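Local coordinates for protein 5-oxopent-3-ene-1,2,5-tricarboxylate decarboxylase (Exiguobacterium antarcticum B7, PDB 6IYM) that belongs to the fumarylacetoacetate hydrolase family of metal-dependent enzymes and binds a magnesium ion through three acidic side chains, at residues Gly125-Ile130 / Phe148-Ile153; Arg70-Val75 / Val236-Thr241; Val156-Leu161 / Asp175-Phe180; Leu121-Glu126 / Glu204-Gly209. All coordinates share one frame; numbering follows the deposited sequence.

All four contacts belong to one fumarylacetoacetate hydrolase-type domain, but their chemistry changes with their place in it. All are buried, with Phe148 of contact 1 and Arg206 of contact 4 partly exposed. Contact 1 lies closest to the chain centre and is an antiparallel ladder with a classic bulge at one end. Contact 2 is a short parallel ladder; its strand 236-238 borders strand 121-131, so contacts 1 and 2 share a sheet. Contact 3 lies further out, where strands 147-158 and 178-186 diverge, and rests mostly on side-chain packing. Contact 4 joins the beginning of strand 121-131 to the edge strand of a second sheet through polar side chains. Contacts 1 and 4 both hold magnesium ligands.

Contact 1 (Gly125-Ile130 / Phe148-Ile153); sequences GELAII and FGYSII. With MG (magnesium ion), chain C.
Ile130 O accepts two backbone hydrogen bonds, from Phe148 N at 2.8 Å and from Gly149 N at 3.3 Å. Both donors face this one residue, which makes a classic beta bulge in the antiparallel pair of strands 121-131 and 147-158. Both also lie in the plane of the carbonyl. Gly149 suits the bulge because its almost fully extended backbone, phi 167°, comes easily to a residue without a side chain.

Past the bulge the pairs alternate regularly, though the last bond, Glu126 N to Ile153 O, is weak. Ala128 and Ser151 form a hydrogen-bonded pair, with Ala128 N to Ser151 O at 2.8 Å and Ser151 N to Ala128 O at 2.9 Å. On their face of the sheet the small Ala128 leaves room for a larger neighbour, and Ile153 CG1 packs 3.6 Å from Ala128 CB. Ser151 OG turns instead to Val183 O on strand 178-186, so this buried hydroxyl is satisfied by the next strand.

On the other face Leu127 and Tyr150 cross obliquely, Leu127 CD1 resting 3.8 Å from Tyr150 CB. Branched and aromatic residues suit this buried strand pair. On the Ala128 face, Glu126 brings a carboxylate to the metal site. Its CG lies anti to the carbonyl carbon (chi1 -60°), and the chain runs on extended from there. OE1 accepts Gly240 N, and Glu126 OE2 binds the magnesium ion at 2.0 Å.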
loop_
_atom_site.group_PDB
_atom_site.type_symbol
_atom_site.label_atom_id
_atom_site.label_comp_id
_atom_site.label_asym_id
_atom_site.label_seq_id
_atom_site.Cartn_x
_atom_site.Cartn_y
_atom_site.Cartn_z
ATOM N N GLY A 125 -13.721 -10.510 -10.191
ATOM C CA GLY A 125 -12.981 -10.313 -11.448
ATOM C C GLY A 125 -12.959 -8.859 -11.814
ATOM O O GLY A 125 -14.023 -8.208 -11.668
ATOM N N GLU A 126 -11.806 -8.320 -12.212
ATOM C CA GLU A 126 -11.660 -6.831 -12.342
ATOM C C GLU A 126 -10.683 -6.422 -13.453
ATOM O O GLU A 126 -9.632 -7.097 -13.647
ATOM C CB GLU A 126 -11.225 -6.239 -11.004
ATOM C CG GLU A 126 -12.189 -6.490 -9.854
ATOM C CD GLU A 126 -12.080 -5.569 -8.627
ATOM O OE1 GLU A 126 -11.383 -4.517 -8.715
ATOM O OE2 GLU A 126 -12.758 -5.869 -7.595
ATOM N N LEU A 127 -11.015 -5.336 -14.152
ATOM C CA LEU A 127 -10.098 -4.648 -15.089
ATOM C C LEU A 127 -9.108 -3.832 -14.263
ATOM O O LEU A 127 -9.549 -3.063 -13.401
ATOM C CB LEU A 127 -10.905 -3.737 -16.011
ATOM C CG LEU A 127 -10.086 -2.830 -16.925
ATOM C CD1 LEU A 127 -9.243 -3.648 -17.879
ATOM C CD2 LEU A 127 -11.009 -1.884 -17.691
ATOM N N ALA A 128 -7.824 -4.023 -14.511
ATOM C CA ALA A 128 -6.732 -3.322 -13.821
ATOM C C ALA A 128 -6.166 -2.265 -14.757
ATOM O O ALA A 128 -5.792 -2.638 -15.870
ATOM C CB ALA A 128 -5.656 -4.295 -13.443
ATOM N N ILE A 129 -6.111 -1.006 -14.315
ATOM C CA ILE A 129 -5.323 0.078 -14.985
ATOM C C ILE A 129 -3.854 0.006 -14.543
ATOM O O ILE A 129 -3.584 0.048 -13.319
ATOM C CB ILE A 129 -5.898 1.469 -14.659
ATOM C CG1 ILE A 129 -7.393 1.570 -14.966
ATOM C CG2 ILE A 129 -5.093 2.552 -15.363
ATOM C CD1 ILE A 129 -8.057 2.773 -14.305
ATOM N N ILE A 130 -2.931 0.002 -15.499
ATOM C CA ILE A 130 -1.465 0.058 -15.258
ATOM C C ILE A 130 -0.943 1.468 -15.573
ATOM O O ILE A 130 -0.949 1.849 -16.733
ATOM C CB ILE A 130 -0.757 -0.997 -16.106
ATOM C CG1 ILE A 130 -1.390 -2.380 -15.933
ATOM C CG2 ILE A 130 0.722 -1.006 -15.775
ATOM C CD1 ILE A 130 -1.133 -2.987 -14.583
ATOM N N PHE A 148 -0.137 3.196 -19.049
ATOM C CA PHE A 148 0.692 2.295 -19.885
ATOM C C PHE A 148 -0.232 1.267 -20.556
ATOM O O PHE A 148 0.034 0.839 -21.690
ATOM C CB PHE A 148 1.738 1.583 -19.034
ATOM C CG PHE A 148 2.637 0.682 -19.826
ATOM C CD1 PHE A 148 3.661 1.212 -20.602
ATOM C CD2 PHE A 148 2.448 -0.695 -19.813
ATOM C CE1 PHE A 148 4.494 0.382 -21.334
ATOM C CE2 PHE A 148 3.280 -1.522 -20.555
ATOM C CZ PHE A 148 4.293 -0.980 -21.315
ATOM N N GLY A 149 -1.259 0.801 -19.834
ATOM C CA GLY A 149 -2.111 -0.290 -20.335
ATOM C C GLY A 149 -3.016 -0.884 -19.271
ATOM O O GLY A 149 -3.330 -0.183 -18.306
ATOM N N TYR A 150 -3.461 -2.123 -19.501
ATOM C CA TYR A 150 -4.535 -2.782 -18.722
ATOM C C TYR A 150 -4.227 -4.273 -18.570
ATOM O O TYR A 150 -3.584 -4.871 -19.459
ATOM C CB TYR A 150 -5.893 -2.587 -19.393
ATOM C CG TYR A 150 -6.278 -1.176 -19.744
ATOM C CD1 TYR A 150 -5.937 -0.624 -20.971
ATOM C CD2 TYR A 150 -7.029 -0.409 -18.873
ATOM C CE1 TYR A 150 -6.311 0.669 -21.306
ATOM C CE2 TYR A 150 -7.416 0.883 -19.196
ATOM C CZ TYR A 150 -7.054 1.424 -20.419
ATOM O OH TYR A 150 -7.445 2.696 -20.718
ATOM N N SER A 151 -4.689 -4.840 -17.454
ATOM C CA SER A 151 -4.543 -6.277 -17.108
ATOM C C SER A 151 -5.746 -6.708 -16.281
ATOM O O SER A 151 -6.741 -5.956 -16.196
ATOM C CB SER A 151 -3.220 -6.498 -16.389
ATOM O OG SER A 151 -2.854 -7.865 -16.358
ATOM N N ILE A 152 -5.674 -7.902 -15.713
ATOM C CA ILE A 152 -6.762 -8.474 -14.884
ATOM C C ILE A 152 -6.237 -8.590 -13.464
ATOM O O ILE A 152 -5.078 -8.918 -13.296
ATOM C CB ILE A 152 -7.234 -9.825 -15.437
ATOM C CG1 ILE A 152 -7.336 -9.787 -16.964
ATOM C CG2 ILE A 152 -8.532 -10.239 -14.769
ATOM C CD1 ILE A 152 -7.737 -11.102 -17.611
ATOM N N ILE A 153 -7.091 -8.271 -12.506
ATOM C CA ILE A 153 -6.930 -8.537 -11.060
ATOM C C ILE A 153 -8.124 -9.385 -10.628
ATOM O O ILE A 153 -9.238 -9.058 -11.027
ATOM C CB ILE A 153 -6.856 -7.211 -10.283
ATOM C CG1 ILE A 153 -5.527 -6.518 -10.552
ATOM C CG2 ILE A 153 -7.090 -7.421 -8.802
ATOM C CD1 ILE A 153 -4.407 -7.129 -9.808
HETATM MG MG MG C . -12.984 -5.376 -5.693
#

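Contact 2 (Arg70-Val75 / Val236-Thr241); sequences RNVICV and VIATGT
Ile73 and Ala238 carry the tight part of this contact, each using both its N-H and its carbonyl. Ile73 O receives Ala238 N at 2.7 Å, while Ile73 N gives a bond to Val236 O at 3.0 Å. Ala238 O then accepts Val75 N, also at 3.0 Å. Each donor approaches nearly along the C=O axis of its acceptor. Side chains close round the ladder on both faces. On one, Cys74 SG lies 3.9 Å from Ala238 CB, a fit that suits two small residues. Val72 CG1, anti to the backbone N (chi1 177°), meets Val236 CG1 at 4.0 Å. On the other face Ile73 and Ile237 lie side by side, and Ile237 also packs on Ile221 of helix 218-225.

The pattern is that of a parallel beta pair, its short strands 72-75 and 236-238 inclined at 21°. In the mixed sheet of this hydrolase-family domain, strand 96-99 flanks one member and strand 121-131 the other.

Val75 is still well covered, its CG2 3.6 Å from Ala238 O. Beyond it, as strand 236-238 gives way to loop, the packing thins, Val75 O standing 4.0 Å from Gly240 CA. Gly240 has a positive phi of 95°, which suits glycine, and the turn brings it close to the magnesium site. The side chain of Thr239 starts away from segment 70-75, and its OG1 bonds Leu127 O. At the far end, Arg70 and Asn71 leave the ladder and reach the second subunit, where Arg70 NH1 bonds Ser102 OG of that chain.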
loop_
_atom_site.group_PDB
_atom_site.type_symbol
_atom_site.label_atom_id
_atom_site.label_comp_id
_atom_site.label_asym_id
_atom_site.label_seq_id
_atom_site.Cartn_x
_atom_site.Cartn_y
_atom_site.Cartn_z
ATOM N N ARG A 70 3.932 -0.527 -4.903
ATOM C CA ARG A 70 3.111 -0.137 -3.737
ATOM C C ARG A 70 1.763 -0.869 -3.781
ATOM O O ARG A 70 1.513 -1.581 -4.772
ATOM C CB ARG A 70 3.077 1.397 -3.668
ATOM C CG ARG A 70 2.103 2.090 -4.600
ATOM C CD ARG A 70 2.479 3.565 -4.614
ATOM N NE ARG A 70 1.518 4.411 -5.309
ATOM C CZ ARG A 70 1.185 5.655 -4.959
ATOM N NH1 ARG A 70 1.708 6.225 -3.884
ATOM N NH2 ARG A 70 0.306 6.317 -5.684
ATOM N N ASN A 71 0.926 -0.734 -2.741
ATOM C CA ASN A 71 -0.309 -1.546 -2.662
ATOM C C ASN A 71 -1.130 -1.278 -3.922
ATOM O O ASN A 71 -1.123 -0.139 -4.428
ATOM C CB ASN A 71 -1.182 -1.259 -1.455
ATOM C CG ASN A 71 -0.536 -1.584 -0.127
ATOM O OD1 ASN A 71 0.665 -1.771 -0.038
ATOM N ND2 ASN A 71 -1.337 -1.594 0.921
ATOM N N VAL A 72 -1.781 -2.323 -4.419
ATOM C CA VAL A 72 -2.802 -2.244 -5.501
ATOM C C VAL A 72 -3.968 -1.378 -4.982
ATOM O O VAL A 72 -4.502 -1.651 -3.881
ATOM C CB VAL A 72 -3.267 -3.657 -5.904
ATOM C CG1 VAL A 72 -4.368 -3.594 -6.946
ATOM C CG2 VAL A 72 -2.103 -4.492 -6.405
ATOM N N ILE A 73 -4.299 -0.319 -5.708
ATOM C CA ILE A 73 -5.415 0.597 -5.332
ATOM C C ILE A 73 -6.699 0.022 -5.908
ATOM O O ILE A 73 -6.687 -0.246 -7.118
ATOM C CB ILE A 73 -5.168 2.032 -5.825
ATOM C CG1 ILE A 73 -3.846 2.586 -5.278
ATOM C CG2 ILE A 73 -6.358 2.911 -5.479
ATOM C CD1 ILE A 73 -3.351 3.861 -5.961
ATOM N N CYS A 74 -7.734 -0.139 -5.066
ATOM C CA CYS A 74 -8.986 -0.858 -5.390
ATOM C C CYS A 74 -10.213 0.035 -5.189
ATOM O O CYS A 74 -10.328 0.689 -4.139
ATOM C CB CYS A 74 -9.139 -2.087 -4.505
ATOM S SG CYS A 74 -7.852 -3.340 -4.782
ATOM N N VAL A 75 -11.112 0.006 -6.170
ATOM C CA VAL A 75 -12.416 0.711 -6.146
ATOM C C VAL A 75 -13.443 -0.225 -5.518
ATOM O O VAL A 75 -13.360 -1.435 -5.778
ATOM C CB VAL A 75 -12.813 1.165 -7.562
ATOM C CG1 VAL A 75 -14.190 1.837 -7.564
ATOM C CG2 VAL A 75 -11.755 2.108 -8.121
ATOM N N VAL A 236 -1.079 -0.023 -9.963
ATOM C CA VAL A 236 -2.156 -0.935 -10.449
ATOM C C VAL A 236 -3.469 -0.477 -9.811
ATOM O O VAL A 236 -3.593 -0.517 -8.577
ATOM C CB VAL A 236 -1.870 -2.413 -10.120
ATOM C CG1 VAL A 236 -2.941 -3.348 -10.673
ATOM C CG2 VAL A 236 -0.509 -2.852 -10.620
ATOM N N ILE A 237 -4.441 -0.079 -10.618
ATOM C CA ILE A 237 -5.759 0.337 -10.078
ATOM C C ILE A 237 -6.787 -0.708 -10.500
ATOM O O ILE A 237 -7.041 -0.851 -11.738
ATOM C CB ILE A 237 -6.094 1.769 -10.538
ATOM C CG1 ILE A 237 -4.927 2.711 -10.254
ATOM C CG2 ILE A 237 -7.378 2.253 -9.874
ATOM C CD1 ILE A 237 -5.112 4.113 -10.758
ATOM N N ALA A 238 -7.393 -1.375 -9.521
ATOM C CA ALA A 238 -8.451 -2.375 -9.743
ATOM C C ALA A 238 -9.793 -1.631 -9.787
ATOM O O ALA A 238 -10.110 -1.004 -8.799
ATOM C CB ALA A 238 -8.394 -3.411 -8.669
ATOM N N THR A 239 -10.552 -1.710 -10.897
ATOM C CA THR A 239 -11.637 -0.744 -11.221
ATOM C C THR A 239 -13.011 -1.266 -10.813
ATOM O O THR A 239 -14.007 -0.656 -11.253
ATOM C CB THR A 239 -11.597 -0.322 -12.694
ATOM O OG1 THR A 239 -11.729 -1.486 -13.498
ATOM C CG2 THR A 239 -10.305 0.382 -13.062
ATOM N N GLY A 240 -13.056 -2.281 -9.948
ATOM C CA GLY A 240 -14.291 -2.879 -9.401
ATOM C C GLY A 240 -14.714 -4.103 -10.205
ATOM O O GLY A 240 -14.062 -4.409 -11.216
ATOM N N THR A 241 -15.816 -4.732 -9.819
ATOM C CA THR A 241 -16.235 -6.071 -10.258
ATOM C C THR A 241 -17.693 -6.048 -10.675
ATOM O O THR A 241 -18.495 -5.349 -10.067
ATOM C CB THR A 241 -15.946 -7.058 -9.128
ATOM O OG1 THR A 241 -15.873 -8.326 -9.782
ATOM C CG2 THR A 241 -16.969 -7.025 -8.009
#

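Contact 3 (Val156-Leu161 / Asp175-Phe180); sequences VTARDL and DGFCPF
Val156 and Phe177 make most of this contact, and the main interaction is apolar. Val156 CG1 sits over one face of the Phe177 ring, 3.9 Å from its centroid and 17° off the ring normal, a CH-pi contact. The methyl is brought there by a first torsion that sets it anti to the backbone N (chi1 176°), and the two side chains cross at about a right angle. The other branch, Val156 CG2, meets Pro179 CD at 3.9 Å. A beta-branched residue thus serves two neighbours, one methyl for each. Further along, Ala158 CB approaches Phe177 CE2 at 4.1 Å, its small side chain leaving room for the ring. Leu121 of strand 121-131 packs on both Val156 and Phe177.

The place is the splayed end of an antiparallel pair, strands 147-158 and 178-186, which run together deeper in the sheet and here diverge into the helix and loop that connect them. Gly176, just before the aromatic residue, has a positive phi that suits glycine.

Polar contact between the segments is slight. Val156 N makes a weak hydrogen bond to Phe177 O, 3.2 Å long, with an N-H...O angle of only 125°. That carbonyl has a second partner in Lys99 NZ.

The charged side chains find partners outside the two segments. Arg159, with Thr157 CB packed 4.1 Å above the centre of its guanidinium plane, pairs with Asp122 and with Glu124, a magnesium ligand, and so acts in the second shell of the metal. Asp175 forms a salt bridge to Arg136 of the second subunit.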
loop_
_atom_site.group_PDB
_atom_site.type_symbol
_atom_site.label_atom_id
_atom_site.label_comp_id
_atom_site.label_asym_id
_atom_site.label_seq_id
_atom_site.Cartn_x
_atom_site.Cartn_y
_atom_site.Cartn_z
ATOM N N VAL A 156 -9.496 -11.191 -4.628
ATOM C CA VAL A 156 -9.941 -12.282 -3.712
ATOM C C VAL A 156 -10.152 -11.645 -2.325
ATOM O O VAL A 156 -9.339 -10.782 -1.936
ATOM C CB VAL A 156 -8.949 -13.463 -3.669
ATOM C CG1 VAL A 156 -9.376 -14.509 -2.643
ATOM C CG2 VAL A 156 -8.728 -14.100 -5.025
ATOM N N THR A 157 -11.219 -12.037 -1.624
ATOM C CA THR A 157 -11.745 -11.356 -0.426
ATOM C C THR A 157 -12.260 -12.382 0.595
ATOM O O THR A 157 -12.989 -13.308 0.198
ATOM C CB THR A 157 -12.893 -10.412 -0.804
ATOM O OG1 THR A 157 -12.516 -9.461 -1.798
ATOM C CG2 THR A 157 -13.449 -9.687 0.404
ATOM N N ALA A 158 -11.937 -12.173 1.876
ATOM C CA ALA A 158 -12.524 -12.878 3.030
ATOM C C ALA A 158 -13.665 -12.008 3.545
ATOM O O ALA A 158 -13.398 -11.045 4.263
ATOM C CB ALA A 158 -11.471 -13.098 4.098
ATOM N N ARG A 159 -14.897 -12.331 3.182
ATOM C CA ARG A 159 -16.094 -11.507 3.507
ATOM C C ARG A 159 -16.254 -11.349 5.033
ATOM O O ARG A 159 -16.753 -10.275 5.463
ATOM C CB ARG A 159 -17.336 -12.121 2.861
ATOM C CG ARG A 159 -17.261 -12.212 1.345
ATOM C CD ARG A 159 -17.211 -10.841 0.712
ATOM N NE ARG A 159 -17.156 -10.902 -0.742
ATOM C CZ ARG A 159 -16.945 -9.853 -1.549
ATOM N NH1 ARG A 159 -16.765 -8.644 -1.043
ATOM N NH2 ARG A 159 -16.918 -10.019 -2.863
ATOM N N ASP A 160 -15.813 -12.325 5.827
ATOM C CA ASP A 160 -15.957 -12.304 7.309
ATOM C C ASP A 160 -14.856 -11.394 7.901
ATOM O O ASP A 160 -15.164 -10.615 8.822
ATOM C CB ASP A 160 -16.040 -13.732 7.886
ATOM C CG ASP A 160 -15.021 -14.706 7.325
ATOM O OD1 ASP A 160 -14.151 -14.269 6.514
ATOM O OD2 ASP A 160 -15.053 -15.879 7.733
ATOM N N LEU A 161 -13.645 -11.411 7.347
ATOM C CA LEU A 161 -12.524 -10.547 7.807
ATOM C C LEU A 161 -12.834 -9.079 7.469
ATOM O O LEU A 161 -12.409 -8.159 8.243
ATOM C CB LEU A 161 -11.222 -11.032 7.160
ATOM C CG LEU A 161 -10.552 -12.222 7.833
ATOM C CD1 LEU A 161 -11.533 -13.336 8.091
ATOM C CD2 LEU A 161 -9.394 -12.725 6.999
ATOM N N ASP A 175 -1.918 -13.648 2.014
ATOM C CA ASP A 175 -1.068 -14.198 0.936
ATOM C C ASP A 175 -1.975 -15.002 -0.032
ATOM O O ASP A 175 -2.780 -15.814 0.435
ATOM C CB ASP A 175 0.098 -15.026 1.490
ATOM C CG ASP A 175 1.086 -14.249 2.378
ATOM O OD1 ASP A 175 0.967 -12.998 2.506
ATOM O OD2 ASP A 175 1.950 -14.893 2.971
ATOM N N GLY A 176 -1.854 -14.772 -1.338
ATOM C CA GLY A 176 -2.604 -15.488 -2.384
ATOM C C GLY A 176 -3.794 -14.695 -2.894
ATOM O O GLY A 176 -4.311 -15.072 -3.959
ATOM N N PHE A 177 -4.192 -13.608 -2.220
ATOM C CA PHE A 177 -5.494 -12.935 -2.475
ATOM C C PHE A 177 -5.441 -11.949 -3.655
ATOM O O PHE A 177 -6.428 -11.180 -3.811
ATOM C CB PHE A 177 -5.991 -12.240 -1.214
ATOM C CG PHE A 177 -6.713 -13.130 -0.235
ATOM C CD1 PHE A 177 -6.456 -14.484 -0.167
ATOM C CD2 PHE A 177 -7.611 -12.582 0.657
ATOM C CE1 PHE A 177 -7.126 -15.288 0.750
ATOM C CE2 PHE A 177 -8.284 -13.378 1.574
ATOM C CZ PHE A 177 -8.039 -14.737 1.615
ATOM N N CYS A 178 -4.378 -11.913 -4.471
ATOM C CA CYS A 178 -4.348 -10.982 -5.631
ATOM C C CYS A 178 -3.706 -11.612 -6.864
ATOM O O CYS A 178 -2.646 -11.176 -7.321
ATOM C CB CYS A 178 -3.676 -9.665 -5.241
ATOM S SG CYS A 178 -4.118 -8.317 -6.363
ATOM N N PRO A 179 -4.379 -12.587 -7.524
ATOM C CA PRO A 179 -4.058 -12.961 -8.893
ATOM C C PRO A 179 -3.971 -11.725 -9.775
ATOM O O PRO A 179 -4.845 -10.868 -9.680
ATOM C CB PRO A 179 -5.268 -13.782 -9.352
ATOM C CG PRO A 179 -5.713 -14.442 -8.066
ATOM C CD PRO A 179 -5.498 -13.384 -7.004
ATOM N N PHE A 180 -2.938 -11.680 -10.605
ATOM C CA PHE A 180 -2.603 -10.525 -11.455
ATOM C C PHE A 180 -2.003 -11.054 -12.748
ATOM O O PHE A 180 -0.996 -11.736 -12.686
ATOM C CB PHE A 180 -1.669 -9.605 -10.671
ATOM C CG PHE A 180 -1.085 -8.446 -11.437
ATOM C CD1 PHE A 180 -1.882 -7.656 -12.239
ATOM C CD2 PHE A 180 0.222 -8.027 -11.198
ATOM C CE1 PHE A 180 -1.344 -6.556 -12.890
ATOM C CE2 PHE A 180 0.747 -6.902 -11.820
ATOM C CZ PHE A 180 -0.021 -6.194 -12.699
#

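Contact 4 (Leu121-Glu126 / Glu204-Gly209); sequences LDYEGE and ELRQSG. Unlike the reference sequence in segment 204-209: Glu204 (reference Gln). With MG (magnesium ion), chain C.
The magnesium-binding start of strand 121-131 here meets the edge strand 204-210 of a second sheet, at a classic beta bulge where Arg206 and Gln207 both face Thr199. Both side chains reach toward segment 121-126. Gln207 OE1 accepts Gly125 N at 2.9 Å, with the donor in the amide carbonyl plane, on a lone pair. Glycine fits because a side chain on Gly125 would point at that oxygen. Gln207 NE2 binds Thr241 OG1 and Pro242 O, so both ends of the buried amide are satisfied and its rotation is fixed.

Tyr123 CG takes the crowded position between its backbone N and carbonyl carbon (chi1 53°), which carries the ring toward Arg206. Arg206 NH1 gives a bond to Tyr123 OH at 3.0 Å, the oxygen lying in the guanidinium plane, while the two flat groups stand 52° apart. Tyr123 OH is also bonded to Gly244 O, a second partner that suits a hydroxyl. A salt bridge within segment 204-209, Arg206 NE to Glu204 OE1 at 2.9 Å, holds the guanidinium at its edge; Glu204 replaces a glutamine of the reference sequence.

Asp122 OD1 lies 3.4 Å above one face of the Tyr123 ring, offset toward its rim, and accepts Tyr123 N. Glu124 turns away from strand 204-210, and Glu124 OE2 binds the magnesium ion at 2.0 Å.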
loop_
_atom_site.group_PDB
_atom_site.type_symbol
_atom_site.label_atom_id
_atom_site.label_comp_id
_atom_site.label_asym_id
_atom_site.label_seq_id
_atom_site.Cartn_x
_atom_site.Cartn_y
_atom_site.Cartn_z
ATOM N N LEU A 121 -14.555 -17.063 1.875
ATOM C CA LEU A 121 -13.625 -16.687 0.787
ATOM C C LEU A 121 -14.410 -16.464 -0.515
ATOM O O LEU A 121 -15.259 -17.335 -0.858
ATOM C CB LEU A 121 -12.610 -17.796 0.606
ATOM C CG LEU A 121 -11.515 -17.462 -0.398
ATOM C CD1 LEU A 121 -10.730 -16.248 0.072
ATOM C CD2 LEU A 121 -10.615 -18.660 -0.586
ATOM N N ASP A 122 -14.150 -15.353 -1.213
ATOM C CA ASP A 122 -14.950 -14.928 -2.389
ATOM C C ASP A 122 -14.019 -14.406 -3.469
ATOM O O ASP A 122 -12.873 -14.053 -3.109
ATOM C CB ASP A 122 -15.998 -13.880 -1.999
ATOM C CG ASP A 122 -17.230 -13.822 -2.894
ATOM O OD1 ASP A 122 -17.278 -14.574 -3.892
ATOM O OD2 ASP A 122 -18.100 -12.954 -2.635
ATOM N N TYR A 123 -14.520 -14.387 -4.718
ATOM C CA TYR A 123 -13.847 -13.890 -5.938
ATOM C C TYR A 123 -14.387 -12.488 -6.293
ATOM O O TYR A 123 -15.524 -12.093 -5.912
ATOM C CB TYR A 123 -14.053 -14.857 -7.110
ATOM C CG TYR A 123 -15.505 -15.190 -7.351
ATOM C CD1 TYR A 123 -16.303 -14.416 -8.167
ATOM C CD2 TYR A 123 -16.113 -16.230 -6.668
ATOM C CE1 TYR A 123 -17.649 -14.701 -8.344
ATOM C CE2 TYR A 123 -17.459 -16.522 -6.822
ATOM C CZ TYR A 123 -18.237 -15.743 -7.653
ATOM O OH TYR A 123 -19.575 -16.011 -7.768
ATOM N N GLU A 124 -13.612 -11.752 -7.083
ATOM C CA GLU A 124 -14.060 -10.503 -7.771
ATOM C C GLU A 124 -13.170 -10.309 -8.999
ATOM O O GLU A 124 -11.990 -9.991 -8.822
ATOM C CB GLU A 124 -13.937 -9.253 -6.890
ATOM C CG GLU A 124 -14.896 -9.193 -5.714
ATOM C CD GLU A 124 -14.985 -7.856 -4.970
ATOM O OE1 GLU A 124 -15.801 -7.776 -4.046
ATOM O OE2 GLU A 124 -14.199 -6.926 -5.271
ATOM N N GLY A 125 -13.721 -10.510 -10.191
ATOM C CA GLY A 125 -12.981 -10.313 -11.448
ATOM C C GLY A 125 -12.959 -8.859 -11.814
ATOM O O GLY A 125 -14.023 -8.208 -11.668
ATOM N N GLU A 126 -11.806 -8.320 -12.212
ATOM C CA GLU A 126 -11.660 -6.831 -12.342
ATOM C C GLU A 126 -10.683 -6.422 -13.453
ATOM O O GLU A 126 -9.632 -7.097 -13.647
ATOM C CB GLU A 126 -11.225 -6.239 -11.004
ATOM C CG GLU A 126 -12.189 -6.490 -9.854
ATOM C CD GLU A 126 -12.080 -5.569 -8.627
ATOM O OE1 GLU A 126 -11.383 -4.517 -8.715
ATOM O OE2 GLU A 126 -12.758 -5.869 -7.595
ATOM N N GLU A 204 -18.711 -22.881 -14.152
ATOM C CA GLU A 204 -20.030 -22.192 -14.098
ATOM C C GLU A 204 -19.832 -20.668 -14.244
ATOM O O GLU A 204 -19.115 -20.068 -13.423
ATOM C CB GLU A 204 -20.780 -22.484 -12.804
ATOM C CG GLU A 204 -22.146 -21.819 -12.756
ATOM C CD GLU A 204 -22.969 -21.996 -11.485
ATOM O OE1 GLU A 204 -22.387 -21.928 -10.376
ATOM O OE2 GLU A 204 -24.215 -22.170 -11.611
ATOM N N LEU A 205 -20.497 -20.041 -15.215
ATOM C CA LEU A 205 -20.500 -18.552 -15.369
ATOM C C LEU A 205 -21.087 -17.890 -14.118
ATOM O O LEU A 205 -22.242 -18.230 -13.759
ATOM C CB LEU A 205 -21.280 -18.157 -16.621
ATOM C CG LEU A 205 -21.172 -16.675 -16.985
ATOM C CD1 LEU A 205 -19.722 -16.293 -17.245
ATOM C CD2 LEU A 205 -22.031 -16.362 -18.186
ATOM N N ARG A 206 -20.308 -17.033 -13.438
ATOM C CA ARG A 206 -20.754 -16.372 -12.181
ATOM C C ARG A 206 -20.890 -14.881 -12.417
ATOM O O ARG A 206 -21.829 -14.329 -11.884
ATOM C CB ARG A 206 -19.784 -16.567 -11.001
ATOM C CG ARG A 206 -19.666 -18.003 -10.511
ATOM C CD ARG A 206 -20.957 -18.524 -9.906
ATOM N NE ARG A 206 -20.749 -19.803 -9.234
ATOM C CZ ARG A 206 -20.118 -19.973 -8.066
ATOM N NH1 ARG A 206 -19.631 -18.944 -7.393
ATOM N NH2 ARG A 206 -19.982 -21.188 -7.563
ATOM N N GLN A 207 -19.925 -14.269 -13.114
ATOM C CA GLN A 207 -19.888 -12.813 -13.373
ATOM C C GLN A 207 -19.791 -12.630 -14.878
ATOM O O GLN A 207 -18.953 -13.320 -15.469
ATOM C CB GLN A 207 -18.651 -12.121 -12.767
ATOM C CG GLN A 207 -18.587 -12.138 -11.264
ATOM C CD GLN A 207 -17.445 -11.305 -10.739
ATOM O OE1 GLN A 207 -16.298 -11.733 -10.755
ATOM N NE2 GLN A 207 -17.740 -10.071 -10.362
ATOM N N SER A 208 -20.553 -11.694 -15.435
ATOM C CA SER A 208 -20.558 -11.390 -16.882
ATOM C C SER A 208 -21.119 -9.973 -17.140
ATOM O O SER A 208 -22.336 -9.840 -17.403
ATOM C CB SER A 208 -21.354 -12.442 -17.587
ATOM O OG SER A 208 -21.118 -12.370 -18.981
ATOM N N GLY A 209 -20.267 -8.947 -17.107
ATOM C CA GLY A 209 -20.685 -7.529 -17.157
ATOM C C GLY A 209 -19.746 -6.776 -18.057
ATOM O O GLY A 209 -18.527 -7.095 -18.030
HETATM MG MG MG C . -12.984 -5.376 -5.693
#